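Local structure of endo-1,3-beta-glucanase, family GH16 (Zobellia galactanivorans, 4CRQ) at residues A[54-57]-A[62-65]; A[102-107]-A[189-194]; A[132-135]-A[141-144]; A[167-170]-A[175-178]. The protein probably hydrolyses internal beta-1,3-glucosidic bonds of laminarin-type glucans, this chain being the GH16 catalytic module of a longer modular laminarinase. The protein carries 1 engineered substitution. All coordinates share one frame; numbering follows the deposited sequence.

Interaction 1: residues A[54-57]-A[62-65]; sequences AKHE and AQYT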
# COMPACT_ATOMS: atom_id res chain seq x y z
N ALA A 54 8.39 2.27 12.14
CA ALA A 54 9.64 2.71 11.50
C ALA A 54 10.55 3.22 12.61
O ALA A 54 10.11 4.03 13.45
CB ALA A 54 9.38 3.81 10.47
N LYS A 55 11.80 2.75 12.63
CA LYS A 55 12.74 3.08 13.69
C LYS A 55 14.00 3.62 13.12
O LYS A 55 14.41 3.25 12.00
CB LYS A 55 13.12 1.79 14.48
CG LYS A 55 11.97 1.02 15.17
CD LYS A 55 12.43 -0.30 15.85
CE LYS A 55 11.26 -1.18 16.28
NZ LYS A 55 11.77 -2.38 17.02
N HIS A 56 14.63 4.49 13.90
CA HIS A 56 15.98 4.91 13.65
C HIS A 56 16.82 3.81 14.29
O HIS A 56 16.95 3.76 15.51
CB HIS A 56 16.24 6.29 14.23
CG HIS A 56 17.66 6.76 14.03
ND1 HIS A 56 18.23 7.74 14.76
CD2 HIS A 56 18.63 6.33 13.14
CE1 HIS A 56 19.49 7.93 14.36
NE2 HIS A 56 19.74 7.07 13.36
N GLU A 57 17.36 2.91 13.47
CA GLU A 57 18.07 1.73 13.94
C GLU A 57 19.05 1.29 12.89
O GLU A 57 18.64 1.00 11.76
CB GLU A 57 17.06 0.58 14.23
CG GLU A 57 17.71 -0.76 14.58
CD GLU A 57 16.79 -1.96 14.57
OE1 GLU A 57 15.56 -1.78 14.36
OE2 GLU A 57 17.32 -3.10 14.77
N ALA A 62 21.87 -0.03 6.67
CA ALA A 62 20.79 0.97 6.65
C ALA A 62 20.74 1.64 8.00
O ALA A 62 21.20 1.06 9.02
CB ALA A 62 19.45 0.34 6.33
N GLN A 63 20.18 2.85 8.06
CA GLN A 63 20.00 3.47 9.38
C GLN A 63 18.53 3.47 9.82
O GLN A 63 18.24 4.06 10.86
CB GLN A 63 20.66 4.86 9.47
CG GLN A 63 19.89 5.99 8.87
CD GLN A 63 20.60 7.32 8.92
OE1 GLN A 63 20.99 7.85 9.97
NE2 GLN A 63 20.73 7.89 7.77
N TYR A 64 17.64 2.80 9.08
CA TYR A 64 16.21 2.70 9.47
C TYR A 64 15.74 1.27 9.28
O TYR A 64 16.21 0.59 8.38
CB TYR A 64 15.29 3.62 8.64
CG TYR A 64 15.82 5.06 8.60
CD1 TYR A 64 15.71 5.91 9.73
CD2 TYR A 64 16.46 5.56 7.45
CE1 TYR A 64 16.22 7.22 9.70
CE2 TYR A 64 16.97 6.88 7.41
CZ TYR A 64 16.84 7.69 8.53
OH TYR A 64 17.33 8.97 8.54
N THR A 65 14.81 0.87 10.13
CA THR A 65 14.10 -0.39 9.95
C THR A 65 12.60 -0.11 9.92
O THR A 65 12.14 0.88 10.51
CB THR A 65 14.43 -1.44 11.04
OG1 THR A 65 14.13 -0.86 12.33
CG2 THR A 65 15.91 -1.90 10.96
O HOH W 1 22.16 6.32 12.23
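Lys-55 and Thr-65 form a hydrogen-bonded antiparallel pair: Lys-55 N donates to Thr-65 O at 2.8 Å, and Thr-65 N donates back to Lys-55 O at 3.1 Å. Next comes the non-hydrogen-bonded pair His-56 and Tyr-64. There the regular pattern stops, because the chain changes direction at Gln-63; Glu-57 N still finds Gln-63 O at 3.0 Å, but the bond is bent to 141° and comes from above the carbonyl plane. On the side of Lys-55 and Thr-65, Thr-65 OG1 donates to Glu-57 OE1 over 2.6 Å, meeting the carboxylate from above its plane. Glu-57 can get there because its CG stands anti to the backbone N (chi1 173°) and the chain beyond is extended. Asn-42 ND2 also bonds Thr-65 OG1, so this buried hydroxyl is held by two partners. On the side of His-56 and Tyr-64, the imidazole turns its edge to Gln-63 O, with His-56 CD2 3.2 Å away. A water ties His-56 NE2 (2.8 Å) to Gln-63 OE1 (3.0 Å), while Gln-63 CG lies over one face of the Tyr-64 ring. Tyr-64 OH is taken by Gln-215. Within the GH16 beta-sandwich this is the hairpin of strands 49-59 and 62-70; Ala-54 and Tyr-64 pack on Val-204 of strand 196-204, and Tyr-64 pairs by its backbone with Tyr-37 of strand 36-38.

Interaction 2: residues A[102-107]-A[189-194]; sequences GNNITS and TGEFQN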
# COMPACT_ATOMS: atom_id res chain seq x y z
N GLY A 102 -0.33 -7.32 -9.18
CA GLY A 102 -0.84 -8.51 -9.87
C GLY A 102 -0.07 -9.75 -9.47
O GLY A 102 1.17 -9.71 -9.34
N ASN A 103 -0.80 -10.86 -9.25
CA ASN A 103 -0.17 -12.18 -9.01
C ASN A 103 0.89 -12.54 -10.03
O ASN A 103 1.87 -13.22 -9.71
CB ASN A 103 -1.20 -13.30 -9.06
CG ASN A 103 -2.02 -13.41 -7.79
OD1 ASN A 103 -1.80 -12.70 -6.80
ND2 ASN A 103 -2.97 -14.32 -7.82
N ASN A 104 0.69 -12.08 -11.28
CA ASN A 104 1.62 -12.46 -12.36
C ASN A 104 2.97 -11.71 -12.37
O ASN A 104 3.76 -11.85 -13.32
CB ASN A 104 0.92 -12.40 -13.73
CG ASN A 104 0.53 -10.98 -14.15
OD1 ASN A 104 0.68 -10.01 -13.39
ND2 ASN A 104 0.01 -10.86 -15.36
N ILE A 105 3.22 -10.92 -11.32
CA ILE A 105 4.51 -10.21 -11.16
C ILE A 105 5.68 -11.21 -11.31
O ILE A 105 6.73 -10.87 -11.86
CB ILE A 105 4.58 -9.41 -9.82
CG1 ILE A 105 5.79 -8.45 -9.82
CG2 ILE A 105 4.52 -10.32 -8.57
CD1 ILE A 105 5.83 -7.42 -8.72
N THR A 106 5.47 -12.44 -10.82
CA THR A 106 6.48 -13.50 -10.90
C THR A 106 6.83 -13.92 -12.34
O THR A 106 7.92 -14.47 -12.57
CB THR A 106 6.07 -14.73 -10.06
OG1 THR A 106 4.75 -15.14 -10.44
CG2 THR A 106 6.10 -14.40 -8.56
N SER A 107 5.94 -13.66 -13.29
CA SER A 107 6.24 -14.00 -14.69
C SER A 107 6.40 -12.80 -15.62
O SER A 107 7.21 -12.85 -16.48
CB SER A 107 5.26 -15.03 -15.26
OG SER A 107 3.93 -14.58 -15.18
N THR A 189 -4.75 -1.34 -20.33
CA THR A 189 -5.12 -1.66 -18.93
C THR A 189 -5.66 -3.09 -18.69
O THR A 189 -6.23 -3.37 -17.61
CB THR A 189 -6.17 -0.66 -18.36
OG1 THR A 189 -7.34 -0.68 -19.19
CG2 THR A 189 -5.60 0.77 -18.21
N GLY A 190 -5.49 -3.99 -19.68
CA GLY A 190 -5.93 -5.41 -19.60
C GLY A 190 -5.43 -6.16 -18.36
O GLY A 190 -6.09 -7.07 -17.86
N GLU A 191 -4.26 -5.76 -17.87
CA GLU A 191 -3.66 -6.36 -16.67
C GLU A 191 -4.52 -6.21 -15.41
O GLU A 191 -4.37 -6.99 -14.46
CB GLU A 191 -2.23 -5.83 -16.45
CG GLU A 191 -1.31 -6.18 -17.62
CD GLU A 191 -0.98 -7.66 -17.74
OE1 GLU A 191 -0.89 -8.38 -16.70
OE2 GLU A 191 -0.79 -8.12 -18.88
N PHE A 192 -5.43 -5.24 -15.40
CA PHE A 192 -6.34 -5.07 -14.24
C PHE A 192 -7.56 -6.01 -14.25
O PHE A 192 -8.46 -5.87 -13.43
CB PHE A 192 -6.70 -3.58 -14.05
CG PHE A 192 -5.49 -2.73 -13.76
CD1 PHE A 192 -4.95 -2.68 -12.46
CD2 PHE A 192 -4.88 -2.00 -14.80
CE1 PHE A 192 -3.81 -1.90 -12.20
CE2 PHE A 192 -3.74 -1.22 -14.55
CZ PHE A 192 -3.21 -1.17 -13.24
N GLN A 193 -7.56 -6.97 -15.18
CA GLN A 193 -8.57 -8.02 -15.24
C GLN A 193 -8.07 -9.34 -14.65
O GLN A 193 -8.62 -10.40 -14.93
CB GLN A 193 -9.04 -8.25 -16.68
CG GLN A 193 -9.49 -7.00 -17.40
CD GLN A 193 -10.79 -6.46 -16.88
OE1 GLN A 193 -11.64 -7.20 -16.39
NE2 GLN A 193 -10.97 -5.16 -17.00
N ASN A 194 -7.03 -9.27 -13.84
CA ASN A 194 -6.40 -10.45 -13.24
C ASN A 194 -6.45 -10.38 -11.71
O ASN A 194 -6.92 -9.37 -11.15
CB ASN A 194 -4.95 -10.55 -13.73
CG ASN A 194 -4.82 -10.77 -15.25
OD1 ASN A 194 -3.92 -10.22 -15.90
ND2 ASN A 194 -5.70 -11.60 -15.81
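Asn-104 and Glu-191 meet through one side-chain hydrogen bond between two surface loops of the GH16 beta-sandwich. One is a type I turn, Gly-102 to Ile-105, that leads into the short helix 105-108; the other carries a short 3-10 segment ahead of strand 196-204. Asn-104 ND2 donates to Glu-191 OE1 at 3.0 Å, and at 169° the bond is nearly straight. The oxygen lies in the amide plane of Asn-104 and is met almost along its own C-O axis, with amide and carboxylate nearly coplanar. Although Asn-104 occupies the N-cap position of the helix, its amide does not cap it. Instead CG sits between the backbone N and the carbonyl carbon (chi1 67°), which sends the amide across to the other loop. Glu-191 starts off to one side and comes round by a bend at chi2 that brings OE1 to the amide. With an alanine here, OE1 of Glu-191 would probably lose this N-H donor and the carboxylate would be freer to turn. Ile-105 N to Gly-102 O closes the turn, and a backbone bond of Asn-103 with Glu-195 ties it to the chain just past Asn-194. Asn-194 adds a looser flank: its amide plane is turned 68° from that of Asn-104, and its OD1 stops 4.0 Å from Asn-104 ND2, too far for a bond.

Interaction 3: residues A[132-135]-A[141-144]; sequences IHWS and HASY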
# COMPACT_ATOMS: atom_id res chain seq x y z
N ILE A 132 -2.67 4.16 -10.10
CA ILE A 132 -2.37 2.88 -10.76
C ILE A 132 -1.05 3.04 -11.54
O ILE A 132 -0.73 4.14 -12.03
CB ILE A 132 -3.47 2.30 -11.69
CG1 ILE A 132 -3.97 3.33 -12.74
CG2 ILE A 132 -4.60 1.71 -10.83
CD1 ILE A 132 -4.68 2.69 -13.91
N HIS A 133 -0.30 1.94 -11.63
CA HIS A 133 0.90 1.84 -12.46
C HIS A 133 0.76 0.62 -13.32
O HIS A 133 0.30 -0.43 -12.83
CB HIS A 133 2.18 1.77 -11.62
CG HIS A 133 2.47 3.03 -10.82
ND1 HIS A 133 2.03 3.21 -9.56
CD2 HIS A 133 3.19 4.17 -11.15
CE1 HIS A 133 2.44 4.41 -9.10
NE2 HIS A 133 3.15 5.00 -10.08
N TRP A 134 1.14 0.72 -14.60
CA TRP A 134 1.03 -0.42 -15.51
C TRP A 134 1.95 -0.24 -16.70
O TRP A 134 2.60 0.81 -16.81
CB TRP A 134 -0.45 -0.65 -15.92
CG TRP A 134 -1.04 0.33 -16.91
CD1 TRP A 134 -1.34 0.08 -18.26
CD2 TRP A 134 -1.44 1.73 -16.70
NE1 TRP A 134 -1.88 1.18 -18.87
CE2 TRP A 134 -1.97 2.22 -17.99
CE3 TRP A 134 -1.41 2.61 -15.60
CZ2 TRP A 134 -2.44 3.54 -18.16
CZ3 TRP A 134 -1.89 3.94 -15.77
CH2 TRP A 134 -2.39 4.38 -17.02
N SER A 135 2.02 -1.26 -17.58
CA SER A 135 2.74 -1.17 -18.82
C SER A 135 1.67 -0.94 -19.91
O SER A 135 0.80 -1.80 -20.11
CB SER A 135 3.57 -2.44 -19.11
OG SER A 135 4.36 -2.32 -20.30
N HIS A 141 6.11 2.38 -19.32
CA HIS A 141 5.68 2.65 -17.95
C HIS A 141 4.63 3.74 -17.98
O HIS A 141 4.87 4.84 -18.51
CB HIS A 141 6.86 3.07 -17.10
CG HIS A 141 7.84 1.96 -16.79
ND1 HIS A 141 8.06 0.91 -17.61
CD2 HIS A 141 8.69 1.78 -15.70
CE1 HIS A 141 8.98 0.09 -17.07
NE2 HIS A 141 9.37 0.63 -15.90
N ALA A 142 3.47 3.42 -17.43
CA ALA A 142 2.36 4.34 -17.34
C ALA A 142 1.89 4.46 -15.90
O ALA A 142 1.95 3.49 -15.12
CB ALA A 142 1.22 3.88 -18.24
N SER A 143 1.43 5.65 -15.54
CA SER A 143 0.84 5.88 -14.22
C SER A 143 -0.30 6.90 -14.33
O SER A 143 -0.31 7.72 -15.22
CB SER A 143 1.89 6.29 -13.18
OG SER A 143 2.30 7.63 -13.31
N TYR A 144 -1.25 6.80 -13.41
CA TYR A 144 -2.43 7.66 -13.34
C TYR A 144 -2.84 7.76 -11.89
O TYR A 144 -3.15 6.75 -11.26
CB TYR A 144 -3.59 7.10 -14.18
CG TYR A 144 -4.68 8.12 -14.36
CD1 TYR A 144 -5.64 8.35 -13.36
CD2 TYR A 144 -4.76 8.88 -15.55
CE1 TYR A 144 -6.65 9.30 -13.53
CE2 TYR A 144 -5.76 9.84 -15.71
CZ TYR A 144 -6.70 10.02 -14.67
OH TYR A 144 -7.69 10.95 -14.83
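Trp-134 O accepts the N-H of Ala-142 at 2.8 Å (N to O), the shortest of the four backbone bonds between 132-135 and 141-144, which lie in an antiparallel beta hairpin of the GH16 beta-sandwich. Trp-134 N answers to Ala-142 O at 2.9 Å, and Ile-132 and Tyr-144 form a second hydrogen-bonded pair. The short strands run at 157° to one another. On the side of Trp-134, a chi1 of 75° lays the indole back over the neighbouring strand. The Ala-142 methyl then sits over the centre of the six-membered ring as a CH-pi contact, Ala-142 CB 3.5 Å from the centroid and 8° off the normal. Past it, Trp-134 CZ3 lies 3.9 Å from Tyr-144 CB, the two side chains pointing the same way. Trp-134 NE1 bonds to Asn-187 O. A leucine in place of Trp-134 would probably leave that carbonyl without its donor and take the flat cover off the Ala-142 methyl. On the reverse side His-133, which also touches Glu-115 and Asp-117 of the adjoining strand 115-117, leans on Ser-143, its CD2 only 3.2 Å from Ser-143 CB.

Interaction 4: residues A[167-170]-A[175-178]; sequences SIKW and QQFN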
# COMPACT_ATOMS: atom_id res chain seq x y z
N SER A 167 -13.90 -0.25 -14.19
CA SER A 167 -13.28 0.91 -13.57
C SER A 167 -12.64 0.60 -12.24
O SER A 167 -12.91 -0.45 -11.65
CB SER A 167 -14.35 2.00 -13.32
OG SER A 167 -15.33 1.54 -12.41
N ILE A 168 -11.77 1.50 -11.77
CA ILE A 168 -11.29 1.47 -10.38
C ILE A 168 -11.66 2.86 -9.86
O ILE A 168 -11.39 3.87 -10.54
CB ILE A 168 -9.78 1.19 -10.23
CG1 ILE A 168 -9.45 -0.18 -10.82
CG2 ILE A 168 -9.32 1.29 -8.76
CD1 ILE A 168 -7.98 -0.44 -11.11
N LYS A 169 -12.27 2.89 -8.68
CA LYS A 169 -12.62 4.15 -8.02
C LYS A 169 -11.93 4.16 -6.66
O LYS A 169 -11.88 3.12 -6.00
CB LYS A 169 -14.15 4.27 -7.86
CG LYS A 169 -14.96 4.27 -9.16
CD LYS A 169 -16.44 4.14 -8.81
CE LYS A 169 -17.31 3.68 -9.97
NZ LYS A 169 -17.95 4.79 -10.69
N TRP A 170 -11.42 5.33 -6.25
CA TRP A 170 -10.78 5.50 -4.94
C TRP A 170 -11.62 6.37 -4.03
O TRP A 170 -12.30 7.30 -4.50
CB TRP A 170 -9.41 6.18 -5.07
CG TRP A 170 -8.32 5.36 -5.69
CD1 TRP A 170 -7.27 4.71 -5.04
CD2 TRP A 170 -8.13 5.08 -7.12
NE1 TRP A 170 -6.48 4.06 -5.94
CE2 TRP A 170 -6.93 4.24 -7.21
CE3 TRP A 170 -8.81 5.43 -8.30
CZ2 TRP A 170 -6.44 3.78 -8.43
CZ3 TRP A 170 -8.31 4.97 -9.52
CH2 TRP A 170 -7.15 4.15 -9.58
N GLN A 175 -15.57 9.24 0.29
CA GLN A 175 -15.55 10.34 -0.67
C GLN A 175 -14.69 9.94 -1.85
O GLN A 175 -13.48 9.71 -1.68
CB GLN A 175 -15.04 11.62 -0.01
CG GLN A 175 -14.86 12.79 -0.97
CD GLN A 175 -14.42 14.05 -0.26
OE1 GLN A 175 -15.03 14.47 0.72
NE2 GLN A 175 -13.36 14.66 -0.75
N GLN A 176 -15.29 9.87 -3.04
CA GLN A 176 -14.55 9.51 -4.23
C GLN A 176 -13.61 10.64 -4.64
O GLN A 176 -14.02 11.80 -4.61
CB GLN A 176 -15.52 9.12 -5.35
CG GLN A 176 -14.85 8.53 -6.58
CD GLN A 176 -15.83 8.12 -7.65
OE1 GLN A 176 -16.92 7.62 -7.36
NE2 GLN A 176 -15.45 8.32 -8.90
N PHE A 177 -12.36 10.31 -5.01
CA PHE A 177 -11.40 11.34 -5.43
C PHE A 177 -10.61 10.97 -6.68
O PHE A 177 -9.80 11.78 -7.16
CB PHE A 177 -10.46 11.71 -4.27
CG PHE A 177 -9.48 10.63 -3.88
CD1 PHE A 177 -9.82 9.63 -2.93
CD2 PHE A 177 -8.18 10.62 -4.44
CE1 PHE A 177 -8.89 8.64 -2.58
CE2 PHE A 177 -7.25 9.63 -4.09
CZ PHE A 177 -7.61 8.64 -3.15
N ASN A 178 -10.82 9.75 -7.18
CA ASN A 178 -10.16 9.29 -8.39
C ASN A 178 -10.93 8.15 -9.02
O ASN A 178 -11.56 7.36 -8.30
CB ASN A 178 -8.70 8.89 -8.10
CG ASN A 178 -7.79 8.92 -9.32
OD1 ASN A 178 -8.08 9.59 -10.32
ND2 ASN A 178 -6.67 8.20 -9.24
O HOH W 2 -18.52 7.22 -9.77
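Two backbone hydrogen bonds join Trp-170 to the partner strand. Trp-170 N donates to Asn-178 O at 2.9 Å in a nearly straight bond; Phe-177 N donates to Trp-170 O at 3.1 Å. Phe-177 and Asn-178 thus both face Trp-170, as in a beta bulge, and the short strands run at a wide 120°. A CA-H...O contact supports the second bond, with Gln-176 CA 3.2 Å from Trp-170 O. Ring contacts gather round the same tryptophan. Asn-178 lies alongside the indole, its amide plane tilted 28° from it and ND2 over one face, 3.6 Å from Trp-170 CZ3; Ile-168 CG2 lies against the opposite face, toward its rim. Trp-170 CB makes a CH-pi contact with Phe-177, 3.9 Å from the ring centroid, while the two rings themselves meet obliquely. This hairpin of strands 167-172 and 175-181 belongs to the GH16 beta-sandwich, and its Trp-170 side faces inward: Trp-170 touches Val-161, its NE1 bonds to Asp-117 O, and Asn-178 touches Tyr-144. Polar contacts lie along the other side. Water links Lys-169 NZ, 2.7 Å away as donor, to Gln-176 OE1, 2.9 Å away as acceptor, and Gln-176 NE2 bonds to Glu-179 OE1. The Lys-169 chain bends at its last torsion (chi4 -96°), which swings the ammonium to that water, and its CD passes 3.8 Å from Gln-176 OE1.

From the N terminus, interaction 1 comes first, closing the short turn of the hairpin 49-59/62-70. Interaction 2 opens at 102-107 and closes only at 189-194, a span of some eighty residues within which interactions 3 and 4, two further hairpins, follow one another. Interaction 1 stands apart, its centre 32 Å from that of interaction 2 on the other side of the chain's centre. The other three touch. Phe-192, in the loop of interaction 2, wedges against Ile-132 and Trp-134 of interaction 3 and meets Ile-168 of interaction 4, while Ile-132 packs on Trp-170. Phe-192 thus joins the loop of 189-194 to both later hairpins by apolar packing inside the beta-sandwich.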